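Side-chain contacts in N utilization substance protein B (Aquifex aeolicus, PDB 3R2C), which probably takes part in transcription antitermination at ribosomal RNA operons by binding the boxA sequence of their RNA: residues Leu77-Val80 with Glu81-Ala84; Ala47-Leu50 with Val51-Val55. One frame throughout, in Å; residues are numbered along the deposited sequence.

Contact 1 of 2, residues Leu77-Val80 with Glu81-Ala84; sequences LGYV and ERNA. With nucleotides of chain E.
Arg82 folds back over the first turn of its helix to reach Leu77 and Tyr79. Its chain runs extended to CD, then bends about CG-CD (chi3 54°), which carries NH2 over the centre of the Tyr79 ring, 3.3 Å from CD2 of Tyr79. The guanidinium stands almost upright on that face, the two planes 83° apart, in a cation-pi contact with Arg82 CZ 4.6 Å from the Tyr79 ring centroid. NH1 of Arg82 gives a bent bond to Leu77 O (2.9 Å), approaching from above the carbonyl plane, and NE makes a salt bridge with Asp19. With an alanine here, Leu77 O is likely to lose the NH1 donor, the Tyr79 face its cation and Asp19 its charged mate. Asn83 sends ND2 back to Tyr79 O (2.9 Å), in the carbonyl plane and on a lone pair, and also to Asp19.

Gly78, the N-cap, suits its place because a CB there would probably collide with Glu81 OE1 as placed, 3.2 Å from Gly78 CA. Together they read the uracil edge of U8 of chain E: Gly78 N donates to U8 O4 (3.2 Å), and U8 N3 donates nearly straight to Glu81 OE2 (2.7 Å), a carboxylate being the natural acceptor for an imide N-H. Around this RNA-binding helix start, Tyr79 and Asn83 pack on helix 3-21, Leu77 and Glu81 on helix 117-137, and Ala84 on helix 100-114.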
loop_
_atom_site.group_PDB
_atom_site.type_symbol
_atom_site.label_atom_id
_atom_site.label_comp_id
_atom_site.label_asym_id
_atom_site.label_seq_id
_atom_site.Cartn_x
_atom_site.Cartn_y
_atom_site.Cartn_z
ATOM N N LEU A 77 -9.026 7.434 3.970
ATOM C CA LEU A 77 -7.573 7.578 3.871
ATOM C C LEU A 77 -7.064 7.238 2.482
ATOM O O LEU A 77 -7.669 6.451 1.768
ATOM C CB LEU A 77 -6.901 6.669 4.898
ATOM C CG LEU A 77 -7.379 6.847 6.345
ATOM C CD1 LEU A 77 -6.374 6.201 7.304
ATOM C CD2 LEU A 77 -7.565 8.307 6.679
ATOM N N GLY A 78 -5.936 7.821 2.093
ATOM C CA GLY A 78 -5.257 7.382 0.892
ATOM C C GLY A 78 -4.868 5.925 1.067
ATOM O O GLY A 78 -4.784 5.433 2.199
ATOM N N TYR A 79 -4.649 5.228 -0.042
ATOM C CA TYR A 79 -4.119 3.868 -0.004
ATOM C C TYR A 79 -2.744 3.800 0.681
ATOM O O TYR A 79 -2.453 2.860 1.407
ATOM C CB TYR A 79 -4.032 3.296 -1.427
ATOM C CG TYR A 79 -5.358 2.750 -1.888
ATOM C CD1 TYR A 79 -6.310 3.571 -2.485
ATOM C CD2 TYR A 79 -5.682 1.423 -1.679
ATOM C CE1 TYR A 79 -7.557 3.057 -2.888
ATOM C CE2 TYR A 79 -6.922 0.907 -2.058
ATOM C CZ TYR A 79 -7.853 1.725 -2.658
ATOM O OH TYR A 79 -9.069 1.189 -3.040
ATOM N N VAL A 80 -1.892 4.792 0.468
ATOM C CA VAL A 80 -0.592 4.781 1.138
ATOM C C VAL A 80 -0.759 4.929 2.657
ATOM O O VAL A 80 -0.197 4.154 3.442
ATOM C CB VAL A 80 0.334 5.883 0.593
ATOM C CG1 VAL A 80 1.560 6.055 1.499
ATOM C CG2 VAL A 80 0.750 5.550 -0.836
ATOM N N GLU A 81 -1.555 5.903 3.072
ATOM C CA GLU A 81 -1.729 6.194 4.500
ATOM C C GLU A 81 -2.409 5.035 5.242
ATOM O O GLU A 81 -1.999 4.660 6.341
ATOM C CB GLU A 81 -2.553 7.468 4.688
ATOM C CG GLU A 81 -1.873 8.727 4.162
ATOM C CD GLU A 81 -2.219 9.045 2.713
ATOM O OE1 GLU A 81 -2.296 8.129 1.866
ATOM O OE2 GLU A 81 -2.411 10.240 2.416
ATOM N N ARG A 82 -3.436 4.453 4.638
ATOM C CA ARG A 82 -4.203 3.421 5.327
ATOM C C ARG A 82 -3.331 2.189 5.546
ATOM O O ARG A 82 -3.337 1.601 6.608
ATOM C CB ARG A 82 -5.491 3.074 4.566
ATOM C CG ARG A 82 -6.223 1.818 5.056
ATOM C CD ARG A 82 -7.602 1.646 4.352
ATOM N NE ARG A 82 -7.448 1.672 2.899
ATOM C CZ ARG A 82 -7.765 2.698 2.115
ATOM N NH1 ARG A 82 -8.325 3.796 2.618
ATOM N NH2 ARG A 82 -7.539 2.618 0.809
ATOM N N ASN A 83 -2.541 1.819 4.557
ATOM C CA ASN A 83 -1.722 0.621 4.709
ATOM C C ASN A 83 -0.445 0.825 5.522
ATOM O O ASN A 83 0.024 -0.095 6.204
ATOM C CB ASN A 83 -1.502 0.005 3.332
ATOM C CG ASN A 83 -2.804 -0.517 2.773
ATOM O OD1 ASN A 83 -3.338 -1.466 3.306
ATOM N ND2 ASN A 83 -3.352 0.138 1.757
ATOM N N ALA A 84 0.075 2.046 5.521
ATOM C CA ALA A 84 1.190 2.366 6.401
ATOM C C ALA A 84 0.720 2.349 7.856
ATOM O O ALA A 84 1.452 1.895 8.743
ATOM C CB ALA A 84 1.807 3.722 6.042
ATOM P P U E 8 -5.848 17.164 9.732
ATOM O OP1 U E 8 -5.477 18.417 10.445
ATOM O OP2 U E 8 -7.262 16.709 9.769
ATOM O "O5'" U E 8 -5.333 17.214 8.227
ATOM C "C5'" U E 8 -3.943 17.203 7.940
ATOM C "C4'" U E 8 -3.676 17.009 6.468
ATOM O "O4'" U E 8 -3.498 15.588 6.173
ATOM C "C3'" U E 8 -4.785 17.500 5.521
ATOM O "O3'" U E 8 -4.196 18.122 4.382
ATOM C "C2'" U E 8 -5.451 16.201 5.083
ATOM O "O2'" U E 8 -6.131 16.273 3.850
ATOM C "C1'" U E 8 -4.236 15.293 5.009
ATOM N N1 U E 8 -4.542 13.845 4.939
ATOM C C2 U E 8 -3.649 13.119 4.165
ATOM O O2 U E 8 -2.653 13.606 3.648
ATOM N N3 U E 8 -3.947 11.788 4.052
ATOM C C4 U E 8 -5.032 11.128 4.595
ATOM O O4 U E 8 -5.147 9.922 4.387
ATOM C C5 U E 8 -5.929 11.949 5.357
ATOM C C6 U E 8 -5.666 13.256 5.485
#

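Contact 2 of 2, residues Ala47-Leu50 with Val51-Val55; sequences AKKL and VDTAV
With OG1 beside its own backbone N (chi1 -63°), Thr53 turns its hydroxyl back toward Lys49, one turn earlier in the alpha-helix 41-56. Asp52, with a similar first torsion (chi1 -71°), lays its carboxylate beside Lys48 O, an oxygen to which it makes no bond; Asp52 N is the donor there. Regular i to i+4 backbone bonds join the two segments, among them Val51 N to Ala47 O and Ala54 N to Leu50 O, each 3.0 Å. CG of Lys48 passes 3.6 Å from Asp52 OD2. The amine continues outward, leaving NZ of Lys48 6.1 Å from Asp52 OD2: opposite charges that may attract but form no salt bridge. On the buried side, the small Ala47 fits against Phe29 of helix 25-36 and Thr10 of helix 3-21, while the branched Leu50 fills space against Leu87 of helix 79-94. Threonine suits a position facing that same helix, where it packs on Ala90 and Phe94, because its methyl can join apolar packing while a carbonyl of its own helix takes the hydroxyl. Lys49 O is gripped twice by this one residue, by Thr53 N at 2.9 Å and by Thr53 OG1 at 2.7 Å, from opposite faces of the carbonyl plane.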
loop_
_atom_site.group_PDB
_atom_site.type_symbol
_atom_site.label_atom_id
_atom_site.label_comp_id
_atom_site.label_asym_id
_atom_site.label_seq_id
_atom_site.Cartn_x
_atom_site.Cartn_y
_atom_site.Cartn_z
ATOM N N ALA A 47 9.490 -9.741 7.314
ATOM C CA ALA A 47 8.441 -9.276 6.407
ATOM C C ALA A 47 7.232 -10.215 6.433
ATOM O O ALA A 47 6.081 -9.760 6.458
ATOM C CB ALA A 47 8.976 -9.164 4.979
ATOM N N LYS A 48 7.485 -11.521 6.401
ATOM C CA LYS A 48 6.396 -12.498 6.367
ATOM C C LYS A 48 5.557 -12.400 7.653
ATOM O O LYS A 48 4.324 -12.503 7.618
ATOM C CB LYS A 48 6.958 -13.909 6.206
ATOM C CG LYS A 48 5.916 -15.024 6.113
ATOM C CD LYS A 48 6.608 -16.388 6.091
ATOM C CE LYS A 48 5.862 -17.410 5.238
ATOM N NZ LYS A 48 6.803 -18.280 4.463
ATOM N N LYS A 49 6.231 -12.180 8.775
ATOM C CA LYS A 49 5.564 -12.065 10.067
ATOM C C LYS A 49 4.731 -10.776 10.176
ATOM O O LYS A 49 3.614 -10.806 10.693
ATOM C CB LYS A 49 6.579 -12.136 11.201
ATOM C CG LYS A 49 5.941 -12.246 12.582
ATOM C CD LYS A 49 6.919 -12.834 13.574
ATOM C CE LYS A 49 8.143 -11.966 13.682
ATOM N NZ LYS A 49 7.772 -10.616 14.169
ATOM N N LEU A 50 5.260 -9.659 9.675
ATOM C CA LEU A 50 4.510 -8.400 9.634
ATOM C C LEU A 50 3.249 -8.565 8.808
ATOM O O LEU A 50 2.170 -8.172 9.245
ATOM C CB LEU A 50 5.341 -7.268 9.027
ATOM C CG LEU A 50 6.538 -6.818 9.857
ATOM C CD1 LEU A 50 7.455 -5.889 9.022
ATOM C CD2 LEU A 50 6.056 -6.130 11.121
ATOM N N VAL A 51 3.391 -9.136 7.615
ATOM C CA VAL A 51 2.238 -9.330 6.730
ATOM C C VAL A 51 1.240 -10.280 7.375
ATOM O O VAL A 51 0.034 -10.005 7.409
ATOM C CB VAL A 51 2.646 -9.857 5.331
ATOM C CG1 VAL A 51 1.404 -10.293 4.539
ATOM C CG2 VAL A 51 3.405 -8.775 4.561
ATOM N N ASP A 52 1.728 -11.392 7.907
ATOM C CA ASP A 52 0.817 -12.377 8.508
ATOM C C ASP A 52 0.032 -11.768 9.672
ATOM O O ASP A 52 -1.153 -12.071 9.873
ATOM C CB ASP A 52 1.582 -13.613 8.998
ATOM C CG ASP A 52 2.097 -14.474 7.851
ATOM O OD1 ASP A 52 1.660 -14.264 6.694
ATOM O OD2 ASP A 52 2.933 -15.370 8.111
ATOM N N THR A 53 0.696 -10.900 10.423
ATOM C CA THR A 53 0.104 -10.294 11.610
ATOM C C THR A 53 -0.978 -9.293 11.230
ATOM O O THR A 53 -2.082 -9.328 11.783
ATOM C CB THR A 53 1.167 -9.557 12.461
ATOM O OG1 THR A 53 2.130 -10.494 12.943
ATOM C CG2 THR A 53 0.525 -8.847 13.644
ATOM N N ALA A 54 -0.662 -8.409 10.287
ATOM C CA ALA A 54 -1.623 -7.412 9.813
ATOM C C ALA A 54 -2.848 -8.079 9.199
ATOM O O ALA A 54 -3.977 -7.645 9.417
ATOM C CB ALA A 54 -0.976 -6.476 8.779
ATOM N N VAL A 55 -2.625 -9.119 8.403
ATOM C CA VAL A 55 -3.736 -9.776 7.715
ATOM C C VAL A 55 -4.652 -10.492 8.709
ATOM O O VAL A 55 -5.883 -10.368 8.663
ATOM C CB VAL A 55 -3.229 -10.798 6.686
ATOM C CG1 VAL A 55 -4.371 -11.760 6.273
ATOM C CG2 VAL A 55 -2.635 -10.095 5.472
#

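In the fold
Contact 1 is the capped start of one helix of the all-helical NusB fold and contact 2 a stretch within another, their centres about 17 Å apart on opposite sides of the chain's centre. Helix 79-94 relates them: contact 1 forms its beginning, whereas contact 2, in helix 41-56, packs against its later residues Leu87, Ala90 and Phe94. Helix 3-21 touches both. Contact 1 is mostly buried once RNA and the partner protein are counted, yet it is rich in charge and amide groups, as befits a helix start that recognises a base. Contact 2 has a more ordinary amphipathic pattern, with alanine, leucine, valine and threonine inward and lysines and aspartate at the surface, away from the bound RNA.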